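Lysosome-associated membrane glycoprotein 3 (Homo sapiens, PDB 4AKM) is a lysosomal membrane glycoprotein that takes part in the unfolded protein response and in fusion of lysosomes with autophagosomes, thereby modulating autophagy. Local coordinates at residues G5-L10 with T47-N52. Numbering follows the deposited sequence.
Sequences GIYQVL and TQASGN
Strands 5-10 and 48-52 run roughly parallel, their N-to-C directions 32° apart and their axes approaching to 6.2 Å, with Y7 set against A49 and V9 against G51; no hydrogen bond joins them. Y7 meets the second segment through its ring and its CB. A49 CB lies 4.0 Å from Y7 CD1, reaching the ring obliquely, and is equally close to Y7 CB. Further out, T47 CG2 approaches the phenol, 4.2 Å from Y7 OH, the two side chains crossing at about a right angle. With CG anti to its carbonyl carbon (chi1 -53°), Y7 swings its ring back over G5, and G5 C sits 4.0 Å above one face of the Y7 ring, over its centre. T47 divides its branches: CG2 goes to the tyrosine, while OG1 is hydrogen-bonded to the backbone O of D43.

The two strands belong to different antiparallel sheets of the membrane-proximal luminal beta-prism domain. Strand 5-11 pairs with strand 14-27, whereas 48-52 is an outermost strand of the other sheet, beside 57-64, so the contact closes two sheets against each other along their margins. Y7 and V9, both buried, also touch L62 and L60, respectively, on strand 57-64.

At the other end, across this contact, V9 meets backbone atoms. Its CG1, anti to the backbone N, comes to 3.6 Å from G51 O, and CG2 lies 4.1 Å from S50 O. The backbone angles of G51 are ones that call for glycine, and its bare CA lets the valine methyls lie close against the chain.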
ATOM      1  N   GLY A   5      -1.026   1.854  10.409  1.00 55.84           N
ATOM      2  CA  GLY A   5      -1.141   3.285  10.203  1.00 53.30           C
ATOM      3  C   GLY A   5      -2.468   3.683   9.596  1.00 56.55           C
ATOM      4  O   GLY A   5      -3.030   2.938   8.789  1.00 53.71           O
ATOM      5  N   ILE A   6      -2.973   4.851   9.987  1.00 51.03           N
ATOM      6  CA  ILE A   6      -4.215   5.358   9.424  1.00 44.53           C
ATOM      7  C   ILE A   6      -3.937   6.514   8.461  1.00 48.68           C
ATOM      8  O   ILE A   6      -3.572   7.626   8.860  1.00 42.65           O
ATOM      9  CB  ILE A   6      -5.219   5.760  10.509  1.00 43.08           C
ATOM     10  CG1 ILE A   6      -5.527   4.560  11.405  1.00 50.82           C
ATOM     11  CG2 ILE A   6      -6.499   6.275   9.883  1.00 50.06           C
ATOM     12  CD1 ILE A   6      -4.795   4.576  12.726  1.00 50.86           C
ATOM     13  N   TYR A   7      -4.111   6.220   7.180  1.00 49.59           N
ATOM     14  CA  TYR A   7      -3.756   7.139   6.118  1.00 44.64           C
ATOM     15  C   TYR A   7      -5.009   7.589   5.408  1.00 52.59           C
ATOM     16  O   TYR A   7      -6.076   6.986   5.559  1.00 49.72           O
ATOM     17  CB  TYR A   7      -2.813   6.457   5.138  1.00 40.05           C
ATOM     18  CG  TYR A   7      -1.616   5.841   5.817  1.00 44.36           C
ATOM     19  CD1 TYR A   7      -0.806   6.595   6.654  1.00 42.33           C
ATOM     20  CD2 TYR A   7      -1.311   4.498   5.643  1.00 40.89           C
ATOM     21  CE1 TYR A   7       0.279   6.031   7.284  1.00 43.39           C
ATOM     22  CE2 TYR A   7      -0.228   3.930   6.265  1.00 40.10           C
ATOM     23  CZ  TYR A   7       0.563   4.697   7.083  1.00 42.54           C
ATOM     24  OH  TYR A   7       1.646   4.125   7.703  1.00 46.42           O
ATOM     25  N   GLN A   8      -4.866   8.634   4.604  1.00 55.37           N
ATOM     26  CA  GLN A   8      -6.018   9.348   4.109  1.00 50.17           C
ATOM     27  C   GLN A   8      -5.607  10.296   2.995  1.00 52.42           C
ATOM     28  O   GLN A   8      -4.603  10.999   3.106  1.00 51.74           O
ATOM     29  CB  GLN A   8      -6.599  10.137   5.270  1.00 49.81           C
ATOM     30  CG  GLN A   8      -7.973  10.679   5.060  1.00 61.46           C
ATOM     31  CD  GLN A   8      -8.356  11.633   6.165  1.00 64.50           C
ATOM     32  OE1 GLN A   8      -7.877  12.770   6.208  1.00 55.22           O
ATOM     33  NE2 GLN A   8      -9.206  11.172   7.080  1.00 54.09           N
ATOM     34  N   VAL A   9      -6.382  10.311   1.917  1.00 55.76           N
ATOM     35  CA  VAL A   9      -6.140  11.226   0.805  1.00 61.19           C
ATOM     36  C   VAL A   9      -7.403  12.049   0.560  1.00 67.72           C
ATOM     37  O   VAL A   9      -8.510  11.524   0.659  1.00 68.45           O
ATOM     38  CB  VAL A   9      -5.751  10.463  -0.481  1.00 56.29           C
ATOM     39  CG1 VAL A   9      -5.436  11.432  -1.604  1.00 63.27           C
ATOM     40  CG2 VAL A   9      -4.561   9.548  -0.225  1.00 49.98           C
ATOM     41  N   LEU A  10      -7.249  13.333   0.250  1.00 68.07           N
ATOM     42  CA  LEU A  10      -8.414  14.207   0.123  1.00 75.14           C
ATOM     43  C   LEU A  10      -8.483  15.022  -1.169  1.00 80.71           C
ATOM     44  O   LEU A  10      -7.465  15.483  -1.692  1.00 77.64           O
ATOM     45  CB  LEU A  10      -8.494  15.155   1.320  1.00 74.50           C
ATOM     46  CG  LEU A  10      -8.825  14.538   2.679  1.00 76.44           C
ATOM     47  CD1 LEU A  10      -8.541  15.535   3.797  1.00 71.93           C
ATOM     48  CD2 LEU A  10     -10.275  14.087   2.716  1.00 70.80           C
ATOM     49  N   THR A  47       5.575   8.763   9.103  1.00 44.17           N
ATOM     50  CA  THR A  47       5.267   8.572   7.690  1.00 44.54           C
ATOM     51  C   THR A  47       4.209   9.566   7.212  1.00 42.25           C
ATOM     52  O   THR A  47       3.131   9.673   7.796  1.00 40.82           O
ATOM     53  CB  THR A  47       4.815   7.114   7.412  1.00 41.80           C
ATOM     54  OG1 THR A  47       5.953   6.243   7.470  1.00 44.40           O
ATOM     55  CG2 THR A  47       4.160   6.988   6.044  1.00 34.89           C
ATOM     56  N   GLN A  48       4.535  10.296   6.152  1.00 39.93           N
ATOM     57  CA  GLN A  48       3.645  11.305   5.605  1.00 42.51           C
ATOM     58  C   GLN A  48       2.799  10.720   4.483  1.00 42.71           C
ATOM     59  O   GLN A  48       3.323  10.188   3.506  1.00 42.50           O
ATOM     60  CB  GLN A  48       4.454  12.485   5.072  1.00 41.32           C
ATOM     61  CG  GLN A  48       5.822  12.641   5.723  1.00 51.53           C
ATOM     62  CD  GLN A  48       5.902  13.845   6.641  1.00 56.69           C
ATOM     63  OE1 GLN A  48       4.902  14.258   7.235  1.00 55.12           O
ATOM     64  NE2 GLN A  48       7.095  14.423   6.756  1.00 57.18           N
ATOM     65  N   ALA A  49       1.486  10.832   4.620  1.00 36.88           N
ATOM     66  CA  ALA A  49       0.586  10.390   3.574  1.00 40.12           C
ATOM     67  C   ALA A  49       0.182  11.559   2.684  1.00 45.23           C
ATOM     68  O   ALA A  49      -0.173  12.639   3.161  1.00 41.14           O
ATOM     69  CB  ALA A  49      -0.638   9.728   4.180  1.00 45.80           C
ATOM     70  N   SER A  50       0.241  11.334   1.381  1.00 45.58           N
ATOM     71  CA  SER A  50      -0.201  12.322   0.412  1.00 47.94           C
ATOM     72  C   SER A  50      -0.689  11.522  -0.764  1.00 50.52           C
ATOM     73  O   SER A  50      -0.603  10.307  -0.766  1.00 48.83           O
ATOM     74  CB  SER A  50       0.952  13.223  -0.026  1.00 50.12           C
ATOM     75  OG  SER A  50       1.876  12.512  -0.831  1.00 50.17           O
ATOM     76  N   GLY A  51      -1.217  12.182  -1.774  1.00 57.88           N
ATOM     77  CA  GLY A  51      -1.640  11.424  -2.923  1.00 56.61           C
ATOM     78  C   GLY A  51      -2.612  12.173  -3.781  1.00 61.03           C
ATOM     79  O   GLY A  51      -3.009  13.293  -3.471  1.00 64.27           O
ATOM     80  N   ASN A  52      -3.015  11.531  -4.864  1.00 66.82           N
ATOM     81  CA  ASN A  52      -3.775  12.241  -5.869  1.00 67.17           C
ATOM     82  C   ASN A  52      -5.070  11.525  -6.190  1.00 68.22           C
ATOM     83  O   ASN A  52      -5.067  10.346  -6.549  1.00 69.42           O
ATOM     84  CB  ASN A  52      -2.927  12.428  -7.125  1.00 75.46           C
ATOM     85  CG  ASN A  52      -3.231  13.720  -7.838  1.00 87.89           C
ATOM     86  OD1 ASN A  52      -4.082  13.764  -8.728  1.00 93.93           O
ATOM     87  ND2 ASN A  52      -2.538  14.790  -7.450  1.00 80.11           N
TER